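Local coordinates for protein Trypsin/factor XIIA inhibitor (Zea mays, PDB 1BEA) that inhibits mammalian trypsin potently and factor XIIa (activated Hageman factor) specifically, and acts as a bifunctional inhibitor of proteases and amylase, at residues Cys44-Ala49 and Glu103-Ala107; Cys57-Ser61 and Glu114-Ile118; Ile62-Gly66 and Arg88-Arg92. All coordinates share one frame; numbering follows the deposited sequence.

Interaction 1 (Cys44-Ala49 and Glu103-Ala107)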
# COMPACT_ATOMS: atom_id res chain seq x y z
N CYS A 44 6.04 -6.96 -2.41
CA CYS A 44 4.97 -6.12 -1.90
C CYS A 44 3.97 -7.04 -1.12
O CYS A 44 3.56 -6.76 0.01
CB CYS A 44 4.28 -5.47 -3.09
SG CYS A 44 2.60 -4.88 -2.74
N CYS A 45 3.60 -8.15 -1.75
CA CYS A 45 2.67 -9.10 -1.17
C CYS A 45 3.22 -9.56 0.14
O CYS A 45 2.55 -9.53 1.14
CB CYS A 45 2.47 -10.30 -2.09
SG CYS A 45 1.50 -9.86 -3.58
N ARG A 46 4.46 -9.99 0.13
CA ARG A 46 5.10 -10.43 1.35
C ARG A 46 4.96 -9.39 2.45
O ARG A 46 4.67 -9.73 3.59
CB ARG A 46 6.57 -10.70 1.08
CG ARG A 46 7.21 -11.69 2.00
CD ARG A 46 7.70 -10.96 3.24
NE ARG A 46 9.15 -10.97 3.34
CZ ARG A 46 9.90 -9.89 3.54
NH1 ARG A 46 9.33 -8.69 3.66
NH2 ARG A 46 11.22 -10.01 3.62
N GLU A 47 5.15 -8.11 2.12
CA GLU A 47 5.04 -7.05 3.12
C GLU A 47 3.62 -6.83 3.66
O GLU A 47 3.42 -6.53 4.85
CB GLU A 47 5.54 -5.72 2.52
CG GLU A 47 7.02 -5.55 2.67
CD GLU A 47 7.58 -4.46 1.78
OE1 GLU A 47 6.80 -3.64 1.24
OE2 GLU A 47 8.82 -4.43 1.62
N LEU A 48 2.65 -6.95 2.76
CA LEU A 48 1.25 -6.80 3.10
C LEU A 48 0.78 -7.96 3.98
O LEU A 48 -0.04 -7.80 4.88
CB LEU A 48 0.43 -6.75 1.80
CG LEU A 48 -1.01 -6.19 1.76
CD1 LEU A 48 -1.16 -4.88 2.54
CD2 LEU A 48 -1.38 -5.98 0.29
N ALA A 49 1.32 -9.15 3.74
CA ALA A 49 0.93 -10.28 4.55
C ALA A 49 1.55 -10.27 5.95
O ALA A 49 1.00 -10.93 6.86
CB ALA A 49 1.29 -11.55 3.87
N GLU A 103 -4.37 -9.75 -7.41
CA GLU A 103 -3.06 -9.35 -6.97
C GLU A 103 -2.50 -10.24 -5.86
O GLU A 103 -2.16 -11.37 -6.11
CB GLU A 103 -3.11 -7.89 -6.57
CG GLU A 103 -3.50 -6.97 -7.75
CD GLU A 103 -2.44 -6.94 -8.85
OE1 GLU A 103 -1.25 -7.18 -8.56
OE2 GLU A 103 -2.81 -6.67 -10.02
N CYS A 104 -2.41 -9.76 -4.62
CA CYS A 104 -1.80 -10.58 -3.57
C CYS A 104 -2.68 -11.66 -2.97
O CYS A 104 -2.19 -12.59 -2.34
CB CYS A 104 -1.29 -9.69 -2.42
SG CYS A 104 0.11 -8.59 -2.84
N ASN A 105 -3.98 -11.52 -3.17
CA ASN A 105 -4.97 -12.46 -2.63
C ASN A 105 -4.80 -12.70 -1.14
O ASN A 105 -4.55 -13.83 -0.69
CB ASN A 105 -4.94 -13.79 -3.34
CG ASN A 105 -6.21 -14.55 -3.12
OD1 ASN A 105 -6.29 -15.73 -3.40
ND2 ASN A 105 -7.22 -13.86 -2.61
N LEU A 106 -4.98 -11.64 -0.37
CA LEU A 106 -4.84 -11.74 1.08
C LEU A 106 -6.13 -11.35 1.79
O LEU A 106 -6.76 -10.34 1.45
CB LEU A 106 -3.71 -10.84 1.55
CG LEU A 106 -2.32 -11.37 1.23
CD1 LEU A 106 -1.33 -10.22 1.18
CD2 LEU A 106 -1.95 -12.41 2.27
N ALA A 107 -6.50 -12.15 2.78
CA ALA A 107 -7.69 -11.91 3.57
C ALA A 107 -7.53 -10.67 4.48
O ALA A 107 -6.44 -10.37 4.98
CB ALA A 107 -8.01 -13.18 4.42
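Cys45 O, the carbonyl that accepts the helical N-H of Ala49 at 2.9 Å from Ala49 N, also has a methyl against it: Leu106 CD1 lies 3.9 Å from Cys45 O. The same methyl reaches Leu48, 3.9 Å from its CB, while the other branch, Leu106 CD2, comes to 3.7 Å from Ala49 CB. A branched leucine suits this place because its two methyls rest side by side on the last turn of the helix, and the small Ala49 lets them close in. One turn earlier the join is covalent. Cys45 SG and Cys104 SG are bonded at 2.0 Å with a left-handed dihedral, chi3 -92°; the CB atoms of both cysteines point toward the opposing segment, and chi1 of -72° and -67° then brings the two sulfurs together. Leu48 CD2 flanks the bridge 4.3 Å from Cys104 SG. Arg56 adds a polar clasp, its guanidinium donating to Ala49 O and Ala107 O, one from each segment. Cys44 is bonded to Cys20 of helix 18-29, so neighbouring cysteines on helix 37-49 tie it to two different partners, the Cys-Cys pair characteristic of the disulfide-rich helical fold of cereal trypsin/alpha-amylase inhibitors.

Interaction 2 (Cys57-Ser61 and Glu114-Ile118)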
# COMPACT_ATOMS: atom_id res chain seq x y z
N CYS A 57 -6.20 -3.46 5.19
CA CYS A 57 -6.81 -2.37 4.40
C CYS A 57 -6.33 -0.99 4.86
O CYS A 57 -6.17 -0.05 4.08
CB CYS A 57 -8.34 -2.43 4.48
SG CYS A 57 -9.16 -3.88 3.73
N THR A 58 -6.13 -0.87 6.15
CA THR A 58 -5.66 0.38 6.69
C THR A 58 -4.24 0.65 6.17
O THR A 58 -3.91 1.76 5.77
CB THR A 58 -5.69 0.28 8.21
OG1 THR A 58 -7.05 0.06 8.61
CG2 THR A 58 -5.21 1.57 8.86
N ALA A 59 -3.39 -0.38 6.17
CA ALA A 59 -2.04 -0.21 5.69
C ALA A 59 -2.15 0.31 4.24
O ALA A 59 -1.52 1.30 3.90
CB ALA A 59 -1.37 -1.52 5.72
N LEU A 60 -2.96 -0.35 3.41
CA LEU A 60 -3.19 0.05 2.02
C LEU A 60 -3.60 1.51 1.96
O LEU A 60 -3.07 2.34 1.18
CB LEU A 60 -4.33 -0.77 1.43
CG LEU A 60 -3.96 -2.05 0.73
CD1 LEU A 60 -5.03 -2.46 -0.30
CD2 LEU A 60 -2.63 -1.82 0.07
N SER A 61 -4.57 1.84 2.79
CA SER A 61 -5.02 3.21 2.83
C SER A 61 -3.90 4.20 3.22
O SER A 61 -3.77 5.30 2.67
CB SER A 61 -6.18 3.30 3.79
OG SER A 61 -6.65 4.62 3.86
N GLU A 114 -10.72 -8.47 0.09
CA GLU A 114 -11.13 -7.22 -0.46
C GLU A 114 -11.26 -6.17 0.60
O GLU A 114 -11.56 -6.48 1.75
CB GLU A 114 -12.44 -7.35 -1.19
CG GLU A 114 -13.61 -6.99 -0.32
CD GLU A 114 -14.89 -7.58 -0.85
OE1 GLU A 114 -14.84 -8.14 -1.97
OE2 GLU A 114 -15.94 -7.50 -0.15
N CYS A 115 -11.04 -4.93 0.14
CA CYS A 115 -11.07 -3.70 0.94
C CYS A 115 -12.08 -2.76 0.33
O CYS A 115 -11.73 -1.83 -0.37
CB CYS A 115 -9.70 -3.03 0.93
SG CYS A 115 -8.47 -4.00 1.84
N PRO A 116 -13.35 -3.00 0.62
CA PRO A 116 -14.51 -2.24 0.14
C PRO A 116 -14.59 -0.71 0.33
O PRO A 116 -15.27 -0.00 -0.43
CB PRO A 116 -15.71 -2.96 0.78
CG PRO A 116 -15.12 -3.80 1.91
CD PRO A 116 -13.71 -4.11 1.52
N TRP A 117 -13.90 -0.19 1.32
CA TRP A 117 -13.99 1.24 1.58
C TRP A 117 -12.75 2.00 1.16
O TRP A 117 -12.81 3.20 0.98
CB TRP A 117 -14.22 1.44 3.07
CG TRP A 117 -13.04 0.98 3.88
CD1 TRP A 117 -12.79 -0.29 4.34
CD2 TRP A 117 -11.94 1.80 4.32
NE1 TRP A 117 -11.61 -0.32 5.05
CE2 TRP A 117 -11.07 0.95 5.06
CE3 TRP A 117 -11.62 3.16 4.18
CZ2 TRP A 117 -9.88 1.42 5.65
CZ3 TRP A 117 -10.44 3.63 4.77
CH2 TRP A 117 -9.59 2.76 5.49
N ILE A 118 -11.64 1.28 1.02
CA ILE A 118 -10.34 1.83 0.67
C ILE A 118 -10.37 2.92 -0.37
O ILE A 118 -10.18 4.09 -0.06
CB ILE A 118 -9.36 0.70 0.22
CG1 ILE A 118 -8.68 0.12 1.44
CG2 ILE A 118 -8.26 1.22 -0.68
CD1 ILE A 118 -8.38 1.16 2.46
O HOH W 1 -7.81 5.14 1.48
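One of the five disulfides of this cereal-inhibitor fold pins the C-terminal loop to helix 56-65: Cys57 SG and Cys115 SG are bonded at 2.0 Å, with chi3 -92° giving the bridge a left-handed twist. Segment 114-118 belongs to a stretch assigned to a C-terminal propeptide, yet here the bond is formed. Beyond it the loop runs alongside the helix in the same direction and inserts Ile118, whose delta methyl is crowded. Ile118 CD1 lies 3.0 Å from Cys57 O and 3.3 Å from Ser61 CB, both shorter than normal contact, so the exact placing of this methyl is doubtful. Over it spreads the indole of Trp117, one face of it 3.5 Å above Ile118 CD1 near the rim. Trp117 is poorly ordered, but its ring also approaches the helix obliquely, NE1 standing 3.9 Å from Cys57 CB. Replacing Ile118 by alanine is likely to open a gap beneath the indole and beside Ser61 CB, leaving that ring freer to turn. At the far end a water bridges the two segments. Ser61 OG donates to the water at 2.7 Å, and the water donates in turn to Ile118 O at 3.0 Å; serine fits because its CB meets the isoleucine while its hydroxyl can still reach the water. The loop thus lies along helix 56-65, while Thr58 and Ala59 face Ile12 and Ile51, and Ile118 also touches Ala96, just past the end of helix 88-95.

Interaction 3 (Ile62-Gly66 and Arg88-Arg92)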
# COMPACT_ATOMS: atom_id res chain seq x y z
N ILE A 62 -3.07 3.84 4.17
CA ILE A 62 -2.01 4.76 4.54
C ILE A 62 -1.08 4.91 3.35
O ILE A 62 -0.65 5.99 3.01
CB ILE A 62 -1.29 4.21 5.77
CG1 ILE A 62 -2.21 4.43 6.98
CG2 ILE A 62 0.11 4.85 5.92
CD1 ILE A 62 -1.74 3.84 8.30
N LEU A 63 -0.81 3.81 2.67
CA LEU A 63 0.05 3.90 1.53
C LEU A 63 -0.59 4.76 0.45
O LEU A 63 0.09 5.60 -0.14
CB LEU A 63 0.38 2.50 0.98
CG LEU A 63 1.16 2.55 -0.34
CD1 LEU A 63 2.65 2.83 0.02
CD2 LEU A 63 1.00 1.25 -1.19
N MET A 64 -1.89 4.62 0.20
CA MET A 64 -2.49 5.41 -0.87
C MET A 64 -2.57 6.90 -0.55
O MET A 64 -2.11 7.77 -1.30
CB MET A 64 -3.91 4.94 -1.14
CG MET A 64 -4.07 3.60 -1.81
SD MET A 64 -5.79 2.88 -1.62
CE MET A 64 -6.80 4.15 -2.47
N ASP A 65 -3.14 7.19 0.60
CA ASP A 65 -3.36 8.57 0.99
C ASP A 65 -2.59 9.15 2.16
O ASP A 65 -2.69 10.34 2.43
CB ASP A 65 -4.86 8.77 1.16
CG ASP A 65 -5.63 8.11 0.03
OD1 ASP A 65 -5.10 8.15 -1.10
OD2 ASP A 65 -6.71 7.54 0.24
N GLY A 66 -1.81 8.33 2.85
CA GLY A 66 -1.02 8.81 3.96
C GLY A 66 -1.75 8.89 5.29
O GLY A 66 -2.98 8.77 5.38
N ARG A 88 -1.29 11.26 -9.07
CA ARG A 88 -1.58 10.46 -7.89
C ARG A 88 -2.86 9.65 -8.02
O ARG A 88 -2.91 8.52 -7.56
CB ARG A 88 -1.61 11.38 -6.68
CG ARG A 88 -2.81 11.31 -5.87
CD ARG A 88 -2.58 12.02 -4.58
NE ARG A 88 -3.78 11.90 -3.77
CZ ARG A 88 -4.00 10.90 -2.95
NH1 ARG A 88 -3.11 9.93 -2.80
NH2 ARG A 88 -5.14 10.87 -2.29
N GLU A 89 -3.86 10.20 -8.70
CA GLU A 89 -5.13 9.51 -8.91
C GLU A 89 -4.96 8.22 -9.72
O GLU A 89 -5.72 7.25 -9.57
CB GLU A 89 -6.14 10.43 -9.62
CG GLU A 89 -5.52 11.57 -10.42
CD GLU A 89 -5.22 12.80 -9.56
OE1 GLU A 89 -6.05 13.18 -8.71
OE2 GLU A 89 -4.14 13.40 -9.74
N VAL A 90 -4.00 8.22 -10.62
CA VAL A 90 -3.78 7.03 -11.41
C VAL A 90 -3.18 5.90 -10.59
O VAL A 90 -3.56 4.75 -10.75
CB VAL A 90 -2.84 7.30 -12.57
CG1 VAL A 90 -2.95 6.15 -13.57
CG2 VAL A 90 -3.18 8.63 -13.24
N GLN A 91 -2.24 6.22 -9.71
CA GLN A 91 -1.59 5.19 -8.91
C GLN A 91 -2.52 4.62 -7.84
O GLN A 91 -2.47 3.43 -7.53
CB GLN A 91 -0.33 5.77 -8.29
CG GLN A 91 0.42 6.73 -9.17
CD GLN A 91 1.44 7.48 -8.38
OE1 GLN A 91 2.09 6.91 -7.52
NE2 GLN A 91 1.58 8.78 -8.63
N ARG A 92 -3.37 5.48 -7.27
CA ARG A 92 -4.36 5.12 -6.25
C ARG A 92 -5.29 3.98 -6.69
O ARG A 92 -5.51 2.98 -5.98
CB ARG A 92 -5.25 6.31 -5.97
CG ARG A 92 -4.88 7.13 -4.78
CD ARG A 92 -5.99 8.12 -4.48
NE ARG A 92 -6.65 7.88 -3.20
CZ ARG A 92 -7.79 7.23 -3.04
NH1 ARG A 92 -8.43 6.73 -4.06
NH2 ARG A 92 -8.33 7.14 -1.85
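A single carboxylate oxygen, Asp65 OD1, takes three N-H groups from two arginines, Arg88 and Arg92. This salt-bridge network joins the last residues of helix 56-65 to the first turn of helix 88-95. The two arginines grip differently. Arg92 comes side-on, its guanidinium only 3° from the carboxylate plane: Arg92 NE donates to Asp65 OD1 at 2.6 Å and Arg92 NH2 to Asp65 OD2 at 2.7 Å, both meeting syn sides. Arg88 stands almost upright to the carboxylate, the planes 84° apart, and points its end at one oxygen: Arg88 NH2 reaches Asp65 OD1 at 3.0 Å from above the carboxylate plane, and Arg88 NH1 reaches the same oxygen at 3.2 Å from the anti side. Arg88 NH1 also donates to Met64 O at 2.8 Å, so it sits between two acceptors that would otherwise probably repel, and it bonds Leu80 O as well. Aspartate suits the place because its carboxylate can serve both guanidinium groups at once. Arginine fits both places, since its several N-H groups can serve more than one acceptor. Met64, bent at chi3 (61°), lays its terminal methyl over the centre of the Arg92 guanidinium, Met64 CE being 3.3 Å from Arg92 CZ.

Interactions 1 and 2 fasten successive helices, 37-49 and 56-65, to the C-terminal part of the chain, and their segments alternate along the sequence; interaction 3 is nested inside both loops. Centres of interactions 1 and 2 lie about 12 Å apart, and they meet where Leu48 CD1 packs 4.2 Å from Leu60 CD2. Interactions 2 and 3 share helix 56-65, with centres about 11 Å apart, and Ile118 CG2 lies a doubtfully short 3.1 Å from Met64 SD. Interactions 1 and 3, about 17 Å between centres, lie on opposite sides of the chain's centre. The protease-cleaved bond Arg34-Leu35 is closest to interaction 1: the side chains of Cys44 and Leu35 are about 10 Å apart.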